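Local coordinates for uncharacterized protein (Bacteroides fragilis, PDB 3EUR) that is of unknown function but has a thioredoxin-like fold, which is consistent with, though no proof of, a role in thiol-disulfide chemistry, at residues A[36-41]-A[112-117]; A[75-80]-A[99-104]. All coordinates share one frame; numbering follows the deposited sequence. Where two conformers were deposited one is given.

Interaction 1: residues A[36-41]-A[112-117]; sequences LFINNP and RAIPTL
The ring of Phe-37 meets Pro-115 at its edge, where the proline CB lies in the ring plane, 3.9 Å from CE1; the two side chains run side by side and point the same way. Thr-116 O also lies at this ring's edge, near its plane. Leu-117 comes at the phenylalanine obliquely, CD2 standing 3.8 Å from Phe-37 CB. Phe-37 carries CG anti to its own nitrogen (chi1 171°), which takes the ring along the strand to Pro-115. Met-49 and Leu-53 of helix 44-55 also pack on the Phe-37 side chain. On the face of Ile-38 and Thr-116, Ile-38 crosses Ile-114, from the loop before the strand, at about a right angle; in one of two conformers, Ile-114 CG1 lies 3.7 Å from Ile-38 CG2. Two backbone bonds join the antiparallel pair Ile-38 and Thr-116: Ile-38 N to Thr-116 O at 2.9 Å, Thr-116 N to Ile-38 O at 3.1 Å. Ile-38 O also receives a CA-H...O contact from Pro-115 CA at 3.3 Å. A cis-proline such as Pro-115, immediately before a strand antiparallel to the one leading into the Cys-X-X-Cys motif at the N-terminal end of helix 44-55, is a hallmark of the thioredoxin fold.

Interaction 2: residues A[75-80]-A[99-104]; sequences PDEELD and KELVIK
Charge pairing joins Lys-104 to Asp-76 and Glu-77. Its NZ donates to Asp-76 OD1 at 2.8 Å and to Glu-77 OE2 at 2.7 Å, so one ammonium group ties together two successive carboxylates. The approaches differ: Asp-76 OD1 is met from above its carboxylate plane, 40° out of it, whereas Glu-77 OE2 is met on the syn side and nearer the plane. Bends at chi3 (105°) and chi4 of Lys-104, together with a turn at chi2 of Glu-77, bring these ends together. The second oxygen of Asp-76, OD2, accepts from Asn-40 ND2, and this shared carboxylate probably has its rotation fixed. Water-mediated bonding adds a further link, a water donating to Pro-75 O at 2.7 Å and accepting from Lys-104 N at 2.8 Å. Van der Waals contacts complete the join. Lys-104 CD lies 3.2 Å from Pro-75 O, and the Leu-101 branches divide, CD2 going to Asp-76 O at 3.4 Å and CD1 to Glu-77 CG at 3.9 Å. At the protein surface, the contact thus fastens the loop from strand 68-74 to helix 79-85 onto the start of helix 102-105, which follows strand 94-97; Leu-111 packs against both Pro-75 and Lys-104.

Interactions 1 and 2 lie with their centres about 13 Å apart, the first buried in the central sheet and the second at the surface. Along the chain the order is 36-41, 75-80, 99-104, 112-117, so the inner pair is enclosed by the outer one. Strand 33-38 lies between strands 68-74 and 116-120, and the ends of the first two bring the contacts together: the hydrogen bond between Asn-40 and Asp-76 joins them, and Pro-75 packs on Ile-38 and Asn-39. The surface salt bridges are therefore coupled to the loop that leads from strand 33-38 toward helix 44-55, all within one thioredoxin-like unit.

Interaction 1: residues A[36-41]-A[112-117]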
loop_
_atom_site.group_PDB
_atom_site.type_symbol
_atom_site.label_atom_id
_atom_site.label_comp_id
_atom_site.label_asym_id
_atom_site.label_seq_id
_atom_site.Cartn_x
_atom_site.Cartn_y
_atom_site.Cartn_z
ATOM N N LEU A 36 0.353 1.457 3.221
ATOM C CA LEU A 36 -0.295 0.476 2.407
ATOM C C LEU A 36 -1.011 1.183 1.250
ATOM O O LEU A 36 -1.835 2.052 1.478
ATOM C CB LEU A 36 -1.311 -0.313 3.264
ATOM C CG LEU A 36 -2.158 -1.359 2.540
ATOM C CD1 LEU A 36 -1.274 -2.473 1.997
ATOM C CD2 LEU A 36 -3.186 -1.939 3.469
ATOM N N PHE A 37 -0.617 0.821 0.043
ATOM C CA PHE A 37 -1.042 1.464 -1.176
ATOM C C PHE A 37 -1.787 0.458 -2.042
ATOM O O PHE A 37 -1.167 -0.341 -2.720
ATOM C CB PHE A 37 0.196 2.073 -1.838
ATOM C CG PHE A 37 0.011 2.620 -3.239
ATOM C CD1 PHE A 37 -1.205 3.094 -3.738
ATOM C CD2 PHE A 37 1.126 2.743 -4.060
ATOM C CE1 PHE A 37 -1.288 3.589 -5.020
ATOM C CE2 PHE A 37 1.030 3.238 -5.339
ATOM C CZ PHE A 37 -0.176 3.679 -5.813
ATOM N N ILE A 38 -3.118 0.485 -1.995
ATOM C CA ILE A 38 -3.958 -0.449 -2.769
ATOM C C ILE A 38 -4.167 0.157 -4.123
ATOM O O ILE A 38 -4.647 1.275 -4.224
ATOM C CB ILE A 38 -5.281 -0.740 -2.069
ATOM C CG1 ILE A 38 -5.086 -1.092 -0.596
ATOM C CG2 ILE A 38 -6.027 -1.808 -2.837
ATOM C CD1 ILE A 38 -6.378 -1.273 0.215
ATOM N N ASN A 39 -3.786 -0.539 -5.185
ATOM C CA ASN A 39 -3.681 0.100 -6.517
ATOM C C ASN A 39 -4.183 -0.871 -7.562
ATOM O O ASN A 39 -4.172 -2.091 -7.361
ATOM C CB ASN A 39 -2.231 0.464 -6.771
ATOM C CG ASN A 39 -1.346 -0.722 -6.841
ATOM O OD1 ASN A 39 -0.733 -1.157 -5.838
ATOM N ND2 ASN A 39 -1.306 -1.319 -7.962
ATOM N N ASN A 40 -4.621 -0.330 -8.678
ATOM C CA ASN A 40 -4.830 -1.151 -9.868
ATOM C C ASN A 40 -4.221 -0.263 -10.858
ATOM O O ASN A 40 -4.783 0.791 -11.166
ATOM C CB ASN A 40 -6.323 -1.441 -10.184
ATOM C CG ASN A 40 -6.460 -2.295 -11.402
ATOM O OD1 ASN A 40 -5.690 -2.136 -12.352
ATOM N ND2 ASN A 40 -7.412 -3.229 -11.387
ATOM N N PRO A 41 -3.028 -0.610 -11.287
ATOM C CA PRO A 41 -2.292 0.368 -12.064
ATOM C C PRO A 41 -2.790 0.469 -13.502
ATOM O O PRO A 41 -2.248 1.267 -14.275
ATOM C CB PRO A 41 -0.852 -0.141 -12.029
ATOM C CG PRO A 41 -0.826 -1.370 -11.191
ATOM C CD PRO A 41 -2.227 -1.810 -10.961
ATOM N N ARG A 112 -13.723 0.174 -3.471
ATOM C CA ARG A 112 -14.532 0.935 -4.417
ATOM C C ARG A 112 -13.788 2.110 -4.988
ATOM O O ARG A 112 -14.040 2.481 -6.127
ATOM C CB ARG A 112 -15.813 1.396 -3.776
ATOM C CG ARG A 112 -16.746 0.234 -3.555
ATOM C CD ARG A 112 -17.992 0.657 -2.787
ATOM N NE ARG A 112 -17.611 1.038 -1.437
ATOM C CZ ARG A 112 -18.392 1.614 -0.537
ATOM N NH1 ARG A 112 -19.634 1.916 -0.857
ATOM N NH2 ARG A 112 -17.902 1.902 0.651
ATOM N N ALA A 113 -12.921 2.726 -4.191
ATOM C CA ALA A 113 -12.271 3.954 -4.607
ATOM C C ALA A 113 -10.776 3.866 -4.745
ATOM O O ALA A 113 -10.062 4.860 -4.532
ATOM C CB ALA A 113 -12.603 5.069 -3.585
ATOM N N ILE A 114 -10.260 2.726 -5.094
ATOM C CA ILE A 114 -8.808 2.550 -5.432
ATOM C C ILE A 114 -8.404 3.584 -6.465
ATOM O O ILE A 114 -9.191 3.860 -7.382
ATOM C CB ILE A 114 -8.524 1.157 -6.075
ATOM C CG1 ILE A 114 -8.371 0.118 -4.981
ATOM C CG2 ILE A 114 -7.214 1.175 -6.993
ATOM C CD1 ILE A 114 -8.812 0.547 -3.604
ATOM N N PRO A 115 -7.224 4.216 -6.374
ATOM C CA PRO A 115 -6.176 3.929 -5.383
ATOM C C PRO A 115 -6.474 4.498 -4.026
ATOM O O PRO A 115 -7.032 5.522 -3.893
ATOM C CB PRO A 115 -4.968 4.656 -5.961
ATOM C CG PRO A 115 -5.532 5.756 -6.698
ATOM C CD PRO A 115 -6.750 5.221 -7.322
ATOM N N THR A 116 -6.061 3.747 -3.008
ATOM C CA THR A 116 -6.279 4.119 -1.618
ATOM C C THR A 116 -5.075 3.832 -0.723
ATOM O O THR A 116 -4.379 2.825 -0.850
ATOM C CB THR A 116 -7.516 3.405 -1.034
ATOM O OG1 THR A 116 -8.517 3.271 -2.050
ATOM C CG2 THR A 116 -8.086 4.197 0.132
ATOM N N LEU A 117 -4.845 4.758 0.199
ATOM C CA LEU A 117 -3.760 4.688 1.169
ATOM C C LEU A 117 -4.247 4.453 2.571
ATOM O O LEU A 117 -5.218 5.053 3.013
ATOM C CB LEU A 117 -2.968 6.006 1.152
ATOM C CG LEU A 117 -2.283 6.384 -0.139
ATOM C CD1 LEU A 117 -1.677 7.791 -0.001
ATOM C CD2 LEU A 117 -1.190 5.394 -0.520
#

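Interaction 2: residues A[75-80]-A[99-104]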
loop_
_atom_site.group_PDB
_atom_site.type_symbol
_atom_site.label_atom_id
_atom_site.label_comp_id
_atom_site.label_asym_id
_atom_site.label_seq_id
_atom_site.Cartn_x
_atom_site.Cartn_y
_atom_site.Cartn_z
ATOM N N PRO A 75 -5.177 -5.935 -5.873
ATOM C CA PRO A 75 -6.161 -6.916 -5.382
ATOM C C PRO A 75 -7.006 -7.565 -6.470
ATOM O O PRO A 75 -7.915 -8.324 -6.162
ATOM C CB PRO A 75 -7.060 -6.060 -4.522
ATOM C CG PRO A 75 -7.109 -4.764 -5.273
ATOM C CD PRO A 75 -5.720 -4.554 -5.773
ATOM N N ASP A 76 -6.772 -7.204 -7.701
ATOM C CA ASP A 76 -7.616 -7.650 -8.839
ATOM C C ASP A 76 -6.954 -8.756 -9.677
ATOM O O ASP A 76 -5.962 -9.341 -9.269
ATOM C CB ASP A 76 -7.998 -6.459 -9.697
ATOM C CG ASP A 76 -8.881 -5.454 -8.964
ATOM O OD1 ASP A 76 -9.690 -5.888 -8.129
ATOM O OD2 ASP A 76 -8.694 -4.237 -9.208
ATOM N N GLU A 77 -7.529 -9.088 -10.843
ATOM C CA GLU A 77 -7.229 -10.354 -11.600
ATOM C C GLU A 77 -6.209 -10.258 -12.704
ATOM O O GLU A 77 -5.770 -11.302 -13.239
ATOM C CB GLU A 77 -8.524 -10.892 -12.266
ATOM C CG GLU A 77 -9.581 -11.273 -11.269
ATOM C CD GLU A 77 -10.384 -10.088 -10.784
ATOM O OE1 GLU A 77 -10.151 -8.948 -11.269
ATOM O OE2 GLU A 77 -11.237 -10.287 -9.897
ATOM N N GLU A 78 -5.825 -9.057 -13.118
ATOM C CA GLU A 78 -5.021 -8.896 -14.329
ATOM C C GLU A 78 -3.557 -8.937 -14.024
ATOM O O GLU A 78 -2.833 -7.925 -14.162
ATOM C CB GLU A 78 -5.385 -7.602 -15.066
ATOM C CG GLU A 78 -6.804 -7.545 -15.438
ATOM C CD GLU A 78 -7.150 -8.690 -16.360
ATOM O OE1 GLU A 78 -6.397 -8.902 -17.341
ATOM O OE2 GLU A 78 -8.118 -9.404 -16.063
ATOM N N LEU A 79 -3.100 -10.127 -13.672
ATOM C CA LEU A 79 -1.720 -10.295 -13.269
ATOM C C LEU A 79 -0.768 -9.884 -14.383
ATOM O O LEU A 79 0.247 -9.280 -14.142
ATOM C CB LEU A 79 -1.457 -11.715 -12.759
ATOM C CG LEU A 79 -0.013 -11.954 -12.286
ATOM C CD1 LEU A 79 0.375 -11.001 -11.158
ATOM C CD2 LEU A 79 0.214 -13.395 -11.857
ATOM N N ASP A 80 -1.077 -10.245 -15.631
ATOM C CA ASP A 80 -0.170 -9.890 -16.712
ATOM C C ASP A 80 0.015 -8.356 -16.858
ATOM O O ASP A 80 1.108 -7.864 -17.122
ATOM C CB ASP A 80 -0.618 -10.587 -18.024
ATOM C CG ASP A 80 -0.283 -12.091 -18.024
ATOM O OD1 ASP A 80 0.292 -12.570 -17.029
ATOM O OD2 ASP A 80 -0.535 -12.803 -19.027
ATOM N N LYS A 99 -2.576 -13.069 -4.896
ATOM C CA LYS A 99 -2.690 -14.189 -5.825
ATOM C C LYS A 99 -4.028 -14.865 -5.751
ATOM O O LYS A 99 -4.623 -15.164 -6.790
ATOM C CB LYS A 99 -1.581 -15.212 -5.573
ATOM C CG LYS A 99 -1.629 -16.380 -6.618
ATOM C CD LYS A 99 -0.415 -17.250 -6.623
ATOM C CE LYS A 99 -0.674 -18.485 -7.536
ATOM N NZ LYS A 99 0.123 -19.689 -7.142
ATOM N N GLU A 100 -4.475 -15.132 -4.550
ATOM C CA GLU A 100 -5.703 -15.869 -4.311
ATOM C C GLU A 100 -6.978 -15.004 -4.330
ATOM O O GLU A 100 -8.070 -15.508 -4.100
ATOM C CB GLU A 100 -5.575 -16.513 -2.934
ATOM C CG GLU A 100 -4.134 -17.086 -2.583
ATOM C CD GLU A 100 -3.053 -16.014 -2.154
ATOM O OE1 GLU A 100 -3.375 -14.815 -2.084
ATOM O OE2 GLU A 100 -1.856 -16.370 -1.901
ATOM N N LEU A 101 -6.816 -13.696 -4.517
ATOM C CA LEU A 101 -7.928 -12.734 -4.485
ATOM C C LEU A 101 -8.685 -12.737 -3.158
ATOM O O LEU A 101 -9.914 -12.614 -3.092
ATOM C CB LEU A 101 -8.898 -12.995 -5.648
ATOM C CG LEU A 101 -8.208 -13.042 -7.007
ATOM C CD1 LEU A 101 -9.242 -13.501 -8.066
ATOM C CD2 LEU A 101 -7.569 -11.703 -7.395
ATOM N N VAL A 102 -7.961 -12.851 -2.072
ATOM C CA VAL A 102 -8.516 -12.899 -0.744
ATOM C C VAL A 102 -9.146 -11.578 -0.306
ATOM O O VAL A 102 -10.220 -11.542 0.279
ATOM C CB VAL A 102 -7.505 -13.473 0.245
ATOM C CG1 VAL A 102 -8.093 -13.537 1.601
ATOM C CG2 VAL A 102 -7.002 -14.873 -0.204
ATOM N N ILE A 103 -8.466 -10.476 -0.585
ATOM C CA ILE A 103 -8.999 -9.187 -0.203
ATOM C C ILE A 103 -10.389 -8.971 -0.816
ATOM O O ILE A 103 -11.311 -8.568 -0.107
ATOM C CB ILE A 103 -8.035 -8.025 -0.558
ATOM C CG1 ILE A 103 -6.726 -8.110 0.249
ATOM C CG2 ILE A 103 -8.732 -6.701 -0.355
ATOM C CD1 ILE A 103 -5.606 -7.244 -0.277
ATOM N N LYS A 104 -10.516 -9.280 -2.095
ATOM C CA LYS A 104 -11.834 -9.180 -2.743
ATOM C C LYS A 104 -12.790 -10.214 -2.202
ATOM O O LYS A 104 -13.927 -9.889 -1.793
ATOM C CB LYS A 104 -11.673 -9.543 -4.196
ATOM C CG LYS A 104 -11.171 -8.487 -4.988
ATOM C CD LYS A 104 -11.086 -8.892 -6.523
ATOM C CE LYS A 104 -12.142 -8.271 -7.330
ATOM N NZ LYS A 104 -11.601 -7.881 -8.687
HETATM O O HOH W 1 -8.331 -9.624 -3.800
#